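Local coordinates for HpcH/HpaI aldolase/citrate lyase family protein (Burkholderia cenocepacia, PDB 4MF4), which is of unknown function but belongs to the HpcH/HpaI aldolase/citrate lyase family and folds as a TIM barrel, at residues T122-P127 against T154-V159; I162-S167 against C185-P190; V224-F229 against A242-I247. All coordinates share one frame; numbering follows the deposited sequence.

Contact 1. Residues T122-P127 against T154-V159; sequences TRFPSP and TANAQV
Asn-156 reaches across to Arg-123 and Phe-124, and its side chain can be followed outward atom by atom. Asn-156 CB lies 4.0 Å from Arg-123 CD, which also runs close to Asn-156 CG, while the backbone O of Asn-156 sits over one face of the Arg-123 guanidinium. With CG beside its own backbone N (chi1 -76°), the amide is carried to the backbone of Phe-124 and reads both of its polar groups. Asn-156 OD1 accepts from Phe-124 N at 2.8 Å, in the carbonyl plane and on a lone pair, though the hydrogen bond is bent, 146° at the hydrogen. Asn-156 ND2 donates to Phe-124 O over 3.0 Å along a straighter line, 166°, with that oxygen nearly in the amide plane. Two bonds to one residue, in opposite senses, fix the rotation of the amide. A water adds a third grip, donating to Asn-156 OD1 at 2.9 Å and to Thr-122 O, and Glu-128 takes a further bond from ND2. Beside this polar core Phe-124 CE2 rests on Ala-155 CB at 3.7 Å, and Thr-122 CB meets Val-159 CG1 at 3.8 Å. Arg-123 NH1 donates a 2.8 Å hydrogen bond to Thr-122 OG1, close to the guanidinium plane. The contact joins the chain leaving helix 112-121 to the turn before strand 160-165; Thr-122 packs on strands 103-106 and 160-165, and Phe-124 meets Leu-200 of the second subunit.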
loop_
_atom_site.group_PDB
_atom_site.type_symbol
_atom_site.label_atom_id
_atom_site.label_comp_id
_atom_site.label_asym_id
_atom_site.label_seq_id
_atom_site.Cartn_x
_atom_site.Cartn_y
_atom_site.Cartn_z
ATOM N N THR A 122 -28.178 2.310 9.237
ATOM C CA THR A 122 -28.154 1.435 8.050
ATOM C C THR A 122 -29.293 1.585 7.048
ATOM O O THR A 122 -29.274 0.908 5.999
ATOM C CB THR A 122 -28.073 -0.070 8.434
ATOM O OG1 THR A 122 -29.351 -0.546 8.894
ATOM C CG2 THR A 122 -27.009 -0.293 9.457
ATOM N N ARG A 123 -30.234 2.502 7.324
ATOM C CA ARG A 123 -31.439 2.648 6.512
ATOM C C ARG A 123 -31.504 4.015 5.801
ATOM O O ARG A 123 -31.329 5.040 6.409
ATOM C CB ARG A 123 -32.697 2.495 7.372
ATOM C CG ARG A 123 -32.914 1.110 8.015
ATOM C CD ARG A 123 -32.783 -0.011 7.003
ATOM N NE ARG A 123 -33.400 -1.270 7.406
ATOM C CZ ARG A 123 -32.775 -2.306 7.971
ATOM N NH1 ARG A 123 -31.482 -2.283 8.272
ATOM N NH2 ARG A 123 -33.468 -3.407 8.243
ATOM N N PHE A 124 -31.733 3.982 4.496
ATOM C CA PHE A 124 -32.199 5.143 3.771
ATOM C C PHE A 124 -33.573 5.591 4.289
ATOM O O PHE A 124 -34.445 4.754 4.517
ATOM C CB PHE A 124 -32.332 4.797 2.312
ATOM C CG PHE A 124 -31.020 4.576 1.611
ATOM C CD1 PHE A 124 -29.981 5.457 1.772
ATOM C CD2 PHE A 124 -30.867 3.497 0.745
ATOM C CE1 PHE A 124 -28.790 5.268 1.084
ATOM C CE2 PHE A 124 -29.698 3.299 0.065
ATOM C CZ PHE A 124 -28.643 4.173 0.242
ATOM N N PRO A 125 -33.778 6.905 4.463
ATOM C CA PRO A 125 -35.127 7.331 4.878
ATOM C C PRO A 125 -36.210 6.872 3.873
ATOM O O PRO A 125 -36.086 7.091 2.675
ATOM C CB PRO A 125 -35.034 8.858 4.939
ATOM C CG PRO A 125 -33.627 9.228 4.687
ATOM C CD PRO A 125 -32.862 8.028 4.220
ATOM N N SER A 126 -37.251 6.230 4.365
ATOM C CA SER A 126 -38.253 5.641 3.505
ATOM C C SER A 126 -39.528 5.378 4.306
ATOM O O SER A 126 -39.532 5.526 5.536
ATOM C CB SER A 126 -37.676 4.341 3.010
ATOM O OG SER A 126 -37.397 3.512 4.124
ATOM N N PRO A 127 -40.609 4.962 3.638
ATOM C CA PRO A 127 -41.843 4.715 4.407
ATOM C C PRO A 127 -41.706 3.698 5.547
ATOM O O PRO A 127 -42.332 3.841 6.579
ATOM C CB PRO A 127 -42.813 4.189 3.345
ATOM C CG PRO A 127 -42.357 4.820 2.061
ATOM C CD PRO A 127 -40.856 4.993 2.179
ATOM N N THR A 154 -34.083 -0.507 -3.289
ATOM C CA THR A 154 -33.958 -1.920 -3.005
ATOM C C THR A 154 -32.895 -2.245 -1.903
ATOM O O THR A 154 -32.848 -3.385 -1.403
ATOM C CB THR A 154 -33.639 -2.643 -4.332
ATOM O OG1 THR A 154 -32.494 -2.026 -4.918
ATOM C CG2 THR A 154 -34.803 -2.469 -5.354
ATOM N N ALA A 155 -32.094 -1.258 -1.503
ATOM C CA ALA A 155 -31.000 -1.503 -0.563
ATOM C C ALA A 155 -31.465 -1.836 0.832
ATOM O O ALA A 155 -30.881 -2.730 1.462
ATOM C CB ALA A 155 -30.025 -0.324 -0.503
ATOM N N ASN A 156 -32.465 -1.122 1.352
ATOM C CA ASN A 156 -32.846 -1.306 2.766
ATOM C C ASN A 156 -33.213 -2.744 3.073
ATOM O O ASN A 156 -32.833 -3.275 4.123
ATOM C CB ASN A 156 -34.000 -0.378 3.214
ATOM C CG ASN A 156 -33.573 1.067 3.450
ATOM O OD1 ASN A 156 -32.380 1.473 3.342
ATOM N ND2 ASN A 156 -34.565 1.877 3.779
ATOM N N ALA A 157 -33.952 -3.379 2.158
ATOM C CA ALA A 157 -34.460 -4.747 2.363
ATOM C C ALA A 157 -33.361 -5.807 2.493
ATOM O O ALA A 157 -33.604 -6.860 3.047
ATOM C CB ALA A 157 -35.410 -5.137 1.197
ATOM N N GLN A 158 -32.155 -5.516 1.993
ATOM C CA GLN A 158 -31.079 -6.491 1.990
ATOM C C GLN A 158 -30.012 -6.241 3.050
ATOM O O GLN A 158 -29.071 -7.009 3.134
ATOM C CB GLN A 158 -30.425 -6.602 0.609
ATOM C CG GLN A 158 -31.368 -6.988 -0.532
ATOM C CD GLN A 158 -32.285 -8.129 -0.173
ATOM O OE1 GLN A 158 -31.874 -9.091 0.464
ATOM N NE2 GLN A 158 -33.542 -8.002 -0.543
ATOM N N VAL A 159 -30.164 -5.191 3.854
ATOM C CA VAL A 159 -29.185 -4.926 4.921
ATOM C C VAL A 159 -29.594 -5.623 6.210
ATOM O O VAL A 159 -30.730 -5.471 6.684
ATOM C CB VAL A 159 -29.027 -3.424 5.196
ATOM C CG1 VAL A 159 -28.043 -3.199 6.331
ATOM C CG2 VAL A 159 -28.520 -2.712 3.967
HETATM O O HOH W 1 -29.609 0.635 3.245
#

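Contact 2. Residues I162-S167 against C185-P190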
loop_
_atom_site.group_PDB
_atom_site.type_symbol
_atom_site.label_atom_id
_atom_site.label_comp_id
_atom_site.label_asym_id
_atom_site.label_seq_id
_atom_site.Cartn_x
_atom_site.Cartn_y
_atom_site.Cartn_z
ATOM N N ILE A 162 -26.607 -7.131 13.044
ATOM C CA ILE A 162 -26.238 -7.999 14.164
ATOM C C ILE A 162 -25.713 -7.103 15.301
ATOM O O ILE A 162 -24.776 -6.282 15.101
ATOM C CB ILE A 162 -25.115 -8.985 13.790
ATOM C CG1 ILE A 162 -25.478 -9.780 12.539
ATOM C CG2 ILE A 162 -24.843 -9.932 14.959
ATOM C CD1 ILE A 162 -24.377 -10.663 11.984
ATOM N N VAL A 163 -26.321 -7.243 16.483
ATOM C CA VAL A 163 -25.913 -6.460 17.664
ATOM C C VAL A 163 -25.163 -7.361 18.654
ATOM O O VAL A 163 -25.643 -8.433 19.026
ATOM C CB VAL A 163 -27.094 -5.757 18.337
ATOM C CG1 VAL A 163 -27.672 -4.736 17.367
ATOM C CG2 VAL A 163 -28.197 -6.702 18.793
ATOM N N GLN A 164 -23.986 -6.926 19.056
ATOM C CA GLN A 164 -23.222 -7.696 19.978
ATOM C C GLN A 164 -23.634 -7.291 21.394
ATOM O O GLN A 164 -23.599 -6.115 21.740
ATOM C CB GLN A 164 -21.729 -7.497 19.700
ATOM C CG GLN A 164 -20.861 -8.456 20.454
ATOM C CD GLN A 164 -19.403 -8.536 19.915
ATOM O OE1 GLN A 164 -19.025 -7.882 18.939
ATOM N NE2 GLN A 164 -18.591 -9.308 20.599
ATOM N N VAL A 165 -24.056 -8.266 22.198
ATOM C CA VAL A 165 -24.507 -7.990 23.559
ATOM C C VAL A 165 -23.390 -8.468 24.482
ATOM O O VAL A 165 -23.123 -9.651 24.596
ATOM C CB VAL A 165 -25.833 -8.686 23.866
ATOM C CG1 VAL A 165 -26.316 -8.317 25.262
ATOM C CG2 VAL A 165 -26.884 -8.296 22.844
ATOM N N GLU A 166 -22.708 -7.554 25.121
ATOM C CA GLU A 166 -21.460 -7.962 25.749
ATOM C C GLU A 166 -21.134 -7.242 27.034
ATOM O O GLU A 166 -19.975 -7.203 27.444
ATOM C CB GLU A 166 -20.292 -7.888 24.746
ATOM C CG GLU A 166 -19.980 -6.513 24.200
ATOM C CD GLU A 166 -19.051 -6.590 22.985
ATOM O OE1 GLU A 166 -18.428 -7.672 22.813
ATOM O OE2 GLU A 166 -18.952 -5.591 22.210
ATOM N N SER A 167 -22.181 -6.785 27.710
ATOM C CA SER A 167 -22.084 -6.079 28.946
ATOM C C SER A 167 -23.200 -6.507 29.863
ATOM O O SER A 167 -24.215 -7.053 29.421
ATOM C CB SER A 167 -22.293 -4.618 28.626
ATOM O OG SER A 167 -23.483 -4.525 27.845
ATOM N N CYS A 185 -30.110 -10.341 14.566
ATOM C CA CYS A 185 -29.388 -11.347 15.313
ATOM C C CYS A 185 -28.807 -10.760 16.577
ATOM O O CYS A 185 -28.293 -9.659 16.524
ATOM C CB CYS A 185 -28.219 -11.841 14.458
ATOM S SG CYS A 185 -27.284 -13.208 15.212
ATOM N N LEU A 186 -28.830 -11.503 17.681
ATOM C CA LEU A 186 -28.153 -11.086 18.900
ATOM C C LEU A 186 -26.856 -11.857 18.936
ATOM O O LEU A 186 -26.890 -13.080 18.830
ATOM C CB LEU A 186 -28.961 -11.433 20.151
ATOM C CG LEU A 186 -30.375 -10.915 20.263
ATOM C CD1 LEU A 186 -31.114 -11.568 21.433
ATOM C CD2 LEU A 186 -30.367 -9.407 20.363
ATOM N N PHE A 187 -25.715 -11.186 19.125
ATOM C CA PHE A 187 -24.446 -11.921 19.123
ATOM C C PHE A 187 -23.746 -11.865 20.478
ATOM O O PHE A 187 -23.522 -10.803 21.016
ATOM C CB PHE A 187 -23.565 -11.362 18.011
ATOM C CG PHE A 187 -22.311 -12.157 17.756
ATOM C CD1 PHE A 187 -21.174 -11.894 18.467
ATOM C CD2 PHE A 187 -22.271 -13.108 16.766
ATOM C CE1 PHE A 187 -20.009 -12.571 18.199
ATOM C CE2 PHE A 187 -21.112 -13.807 16.492
ATOM C CZ PHE A 187 -19.976 -13.518 17.194
ATOM N N VAL A 188 -23.448 -13.021 21.045
ATOM C CA VAL A 188 -22.663 -13.111 22.294
ATOM C C VAL A 188 -21.158 -13.284 22.049
ATOM O O VAL A 188 -20.720 -14.265 21.419
ATOM C CB VAL A 188 -23.162 -14.326 23.141
ATOM C CG1 VAL A 188 -22.413 -14.413 24.460
ATOM C CG2 VAL A 188 -24.654 -14.226 23.422
ATOM N N GLY A 189 -20.356 -12.334 22.527
ATOM C CA GLY A 189 -18.908 -12.530 22.605
ATOM C C GLY A 189 -18.527 -12.963 24.029
ATOM O O GLY A 189 -18.518 -12.141 24.919
ATOM N N PRO A 190 -18.273 -14.256 24.270
ATOM C CA PRO A 190 -18.160 -14.624 25.703
ATOM C C PRO A 190 -16.997 -13.975 26.429
ATOM O O PRO A 190 -17.148 -13.607 27.603
ATOM C CB PRO A 190 -17.955 -16.132 25.665
ATOM C CG PRO A 190 -18.645 -16.545 24.422
ATOM C CD PRO A 190 -18.298 -15.458 23.427
#
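The Phe-187 ring takes Gln-164 at its edge: CG of the glutamine lies near the ring plane, 4.0 Å from Phe-187 CD1. The Gln-164 amide stands steeply to the ring, their planes 78° apart, although the two side chains run side by side in the same direction. Ile-162 CG2 comes obliquely to the aromatic residue and touches its CB at 3.6 Å, while Leu-246 and Thr-248 add further packing on Phe-187. Gln-164 is fully extended, with CG opposite its backbone N (chi1 -170°), which carries NE2 to within 3.8 Å of Gly-189 CA and lets OE1 bond to Arg-84. Beneath these groups the backbones pair in parallel. Val-163 N donates to Cys-185 O at 3.1 Å, Phe-187 N to Val-163 O at 2.8 Å, and Val-165 N to Phe-187 O at 2.8 Å. Val-165 O and Gly-189 N, 4.4 Å apart, are buried with no partner in the model. On the other face Val-163 CG2 meets Leu-186 CD2 at 3.8 Å, and both residues pack against helix 174-178. These are neighbouring strands of a TIM barrel: a 35° twist between parallel segments, Ile-162, Gln-164 and Phe-187 turned into the barrel, Val-163 and Leu-186 turned out to its helices, and at each C-terminal end an N-cap residue, Ser-167 or Gly-189, opening the next helix.

Contact 3. Residues V224-F229 against A242-I247; sequences VAVGIF and AGYRLI
Tyr-244 fills a hollow made by Val-226 and Ile-228 where strand 225-230, helix 233-242 and strand 246-251 form one beta-alpha-beta crossover of the TIM barrel. One wall of the hollow is Val-226, whose CG1 approaches Tyr-244 CD1 to 3.6 Å and lies equally near CE1. The other is Ile-228: its CD1 stands over a face of the phenol ring, 4.0 Å from the centroid and 24° off the ring normal, a CH-pi contact displaced toward the rim. In Ile-228 a chi1 of -169° swings CG1 away from the backbone N and lays the chain along the ring, Ile-228 CB and CG2 lying near Tyr-244 CD1 while Ile-228 CD1 reaches Tyr-244 CZ. Met-212 and Leu-216 of helix 206-222 close round the same tyrosine, and Tyr-239 meets its ring edge-to-face. Other side-chain contacts are longer: Ile-228 CG2 touches Ile-247 CG1 at 4.2 Å, and Arg-245 lays its NH1 4.1 Å from Ala-225 CB, but its charge is paired with Glu-25. Gly-227 pairs with Leu-246 in parallel register. Helix 233-242 ends in a Schellman motif at Gly-243, whose O is bridged by a water to Val-226 N. Backbone pairing then begins at a single acceptor: Val-226 O receives both Arg-245 N, 2.9 Å away and nearly along the C=O axis, and Leu-246 N, at 3.1 Å and tilted 31° from the carbonyl plane.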
loop_
_atom_site.group_PDB
_atom_site.type_symbol
_atom_site.label_atom_id
_atom_site.label_comp_id
_atom_site.label_asym_id
_atom_site.label_seq_id
_atom_site.Cartn_x
_atom_site.Cartn_y
_atom_site.Cartn_z
ATOM N N VAL A 224 -35.666 -14.242 17.259
ATOM C CA VAL A 224 -34.497 -13.595 16.702
ATOM C C VAL A 224 -33.319 -14.559 16.876
ATOM O O VAL A 224 -33.072 -15.108 17.974
ATOM C CB VAL A 224 -34.228 -12.280 17.468
ATOM C CG1 VAL A 224 -32.963 -11.599 16.934
ATOM C CG2 VAL A 224 -35.454 -11.355 17.401
ATOM N N ALA A 225 -32.623 -14.811 15.776
ATOM C CA ALA A 225 -31.396 -15.570 15.791
ATOM C C ALA A 225 -30.413 -15.118 16.845
ATOM O O ALA A 225 -30.230 -13.926 17.047
ATOM C CB ALA A 225 -30.710 -15.485 14.441
ATOM N N VAL A 226 -29.774 -16.096 17.511
ATOM C CA VAL A 226 -28.645 -15.784 18.366
ATOM C C VAL A 226 -27.333 -16.350 17.826
ATOM O O VAL A 226 -27.304 -17.450 17.315
ATOM C CB VAL A 226 -28.895 -16.283 19.777
ATOM C CG1 VAL A 226 -27.792 -15.813 20.717
ATOM C CG2 VAL A 226 -30.263 -15.746 20.229
ATOM N N GLY A 227 -26.275 -15.563 17.946
ATOM C CA GLY A 227 -24.945 -15.960 17.487
ATOM C C GLY A 227 -23.948 -15.914 18.633
ATOM O O GLY A 227 -24.232 -15.333 19.676
ATOM N N ILE A 228 -22.757 -16.451 18.396
ATOM C CA ILE A 228 -21.758 -16.613 19.428
ATOM C C ILE A 228 -20.410 -16.879 18.783
ATOM O O ILE A 228 -20.321 -17.470 17.676
ATOM C CB ILE A 228 -22.166 -17.773 20.395
ATOM C CG1 ILE A 228 -21.271 -17.793 21.646
ATOM C CG2 ILE A 228 -22.187 -19.076 19.658
ATOM C CD1 ILE A 228 -21.827 -18.589 22.804
ATOM N N PHE A 229 -19.361 -16.409 19.455
ATOM C CA PHE A 229 -17.992 -16.689 19.059
ATOM C C PHE A 229 -17.564 -17.897 19.864
ATOM O O PHE A 229 -17.503 -17.812 21.100
ATOM C CB PHE A 229 -17.051 -15.491 19.368
ATOM C CG PHE A 229 -15.644 -15.690 18.861
ATOM C CD1 PHE A 229 -14.699 -16.333 19.649
ATOM C CD2 PHE A 229 -15.302 -15.343 17.579
ATOM C CE1 PHE A 229 -13.409 -16.566 19.181
ATOM C CE2 PHE A 229 -14.017 -15.574 17.094
ATOM C CZ PHE A 229 -13.076 -16.188 17.910
ATOM N N ALA A 242 -27.245 -26.253 22.102
ATOM C CA ALA A 242 -28.055 -25.376 22.917
ATOM C C ALA A 242 -29.043 -24.519 22.115
ATOM O O ALA A 242 -29.968 -23.971 22.688
ATOM C CB ALA A 242 -27.171 -24.485 23.806
ATOM N N GLY A 243 -28.844 -24.380 20.810
ATOM C CA GLY A 243 -29.771 -23.645 19.965
ATOM C C GLY A 243 -29.276 -22.328 19.385
ATOM O O GLY A 243 -30.043 -21.590 18.790
ATOM N N TYR A 244 -28.011 -21.995 19.622
ATOM C CA TYR A 244 -27.413 -20.912 18.899
ATOM C C TYR A 244 -27.420 -21.261 17.398
ATOM O O TYR A 244 -27.168 -22.413 17.021
ATOM C CB TYR A 244 -25.965 -20.699 19.323
ATOM C CG TYR A 244 -25.786 -20.127 20.703
ATOM C CD1 TYR A 244 -25.737 -18.729 20.920
ATOM C CD2 TYR A 244 -25.685 -20.973 21.803
ATOM C CE1 TYR A 244 -25.591 -18.203 22.210
ATOM C CE2 TYR A 244 -25.515 -20.462 23.070
ATOM C CZ TYR A 244 -25.478 -19.084 23.272
ATOM O OH TYR A 244 -25.297 -18.623 24.552
ATOM N N ARG A 245 -27.659 -20.256 16.562
ATOM C CA ARG A 245 -27.660 -20.409 15.092
ATOM C C ARG A 245 -26.414 -19.822 14.365
ATOM O O ARG A 245 -25.749 -20.524 13.553
ATOM C CB ARG A 245 -28.939 -19.843 14.548
ATOM C CG ARG A 245 -30.137 -20.713 14.952
ATOM C CD ARG A 245 -31.367 -20.279 14.246
ATOM N NE ARG A 245 -31.167 -20.489 12.812
ATOM C CZ ARG A 245 -31.578 -19.662 11.867
ATOM N NH1 ARG A 245 -32.220 -18.535 12.177
ATOM N NH2 ARG A 245 -31.310 -19.944 10.613
ATOM N N LEU A 246 -26.020 -18.593 14.697
ATOM C CA LEU A 246 -24.876 -17.980 14.000
ATOM C C LEU A 246 -23.606 -18.209 14.796
ATOM O O LEU A 246 -23.230 -17.413 15.701
ATOM C CB LEU A 246 -25.127 -16.497 13.788
ATOM C CG LEU A 246 -24.144 -15.805 12.856
ATOM C CD1 LEU A 246 -24.622 -15.891 11.410
ATOM C CD2 LEU A 246 -23.945 -14.370 13.234
ATOM N N ILE A 247 -22.930 -19.309 14.479
ATOM C CA ILE A 247 -21.844 -19.798 15.301
ATOM C C ILE A 247 -20.513 -19.570 14.587
ATOM O O ILE A 247 -20.340 -20.048 13.465
ATOM C CB ILE A 247 -22.012 -21.288 15.599
ATOM C CG1 ILE A 247 -23.290 -21.511 16.407
ATOM C CG2 ILE A 247 -20.809 -21.788 16.386
ATOM C CD1 ILE A 247 -23.628 -22.962 16.672
HETATM O O HOH W 2 -30.598 -18.869 17.811
#

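How the contacts relate
Contacts 2 and 3 are consecutive sections of one barrel wall, their centres 10 Å apart. Strands 185-188 and 225-230 are neighbours in the sheet, and the seam between the contacts is carried by two probable hydrogen bonds, Gly-227 N to Leu-186 O at 2.7 Å and Val-188 N to Gly-227 O at 2.8 Å. Contact 1 stands apart, about 23 Å from contact 2 and 25 Å from contact 3 between centres; it nevertheless leads directly into contact 2, because Val-159 immediately precedes strand 160-165. A bound 1,2-ethanediol, probably from the crystallisation liquor, lies about 4 Å from the Gln-164 side chain in contact 2.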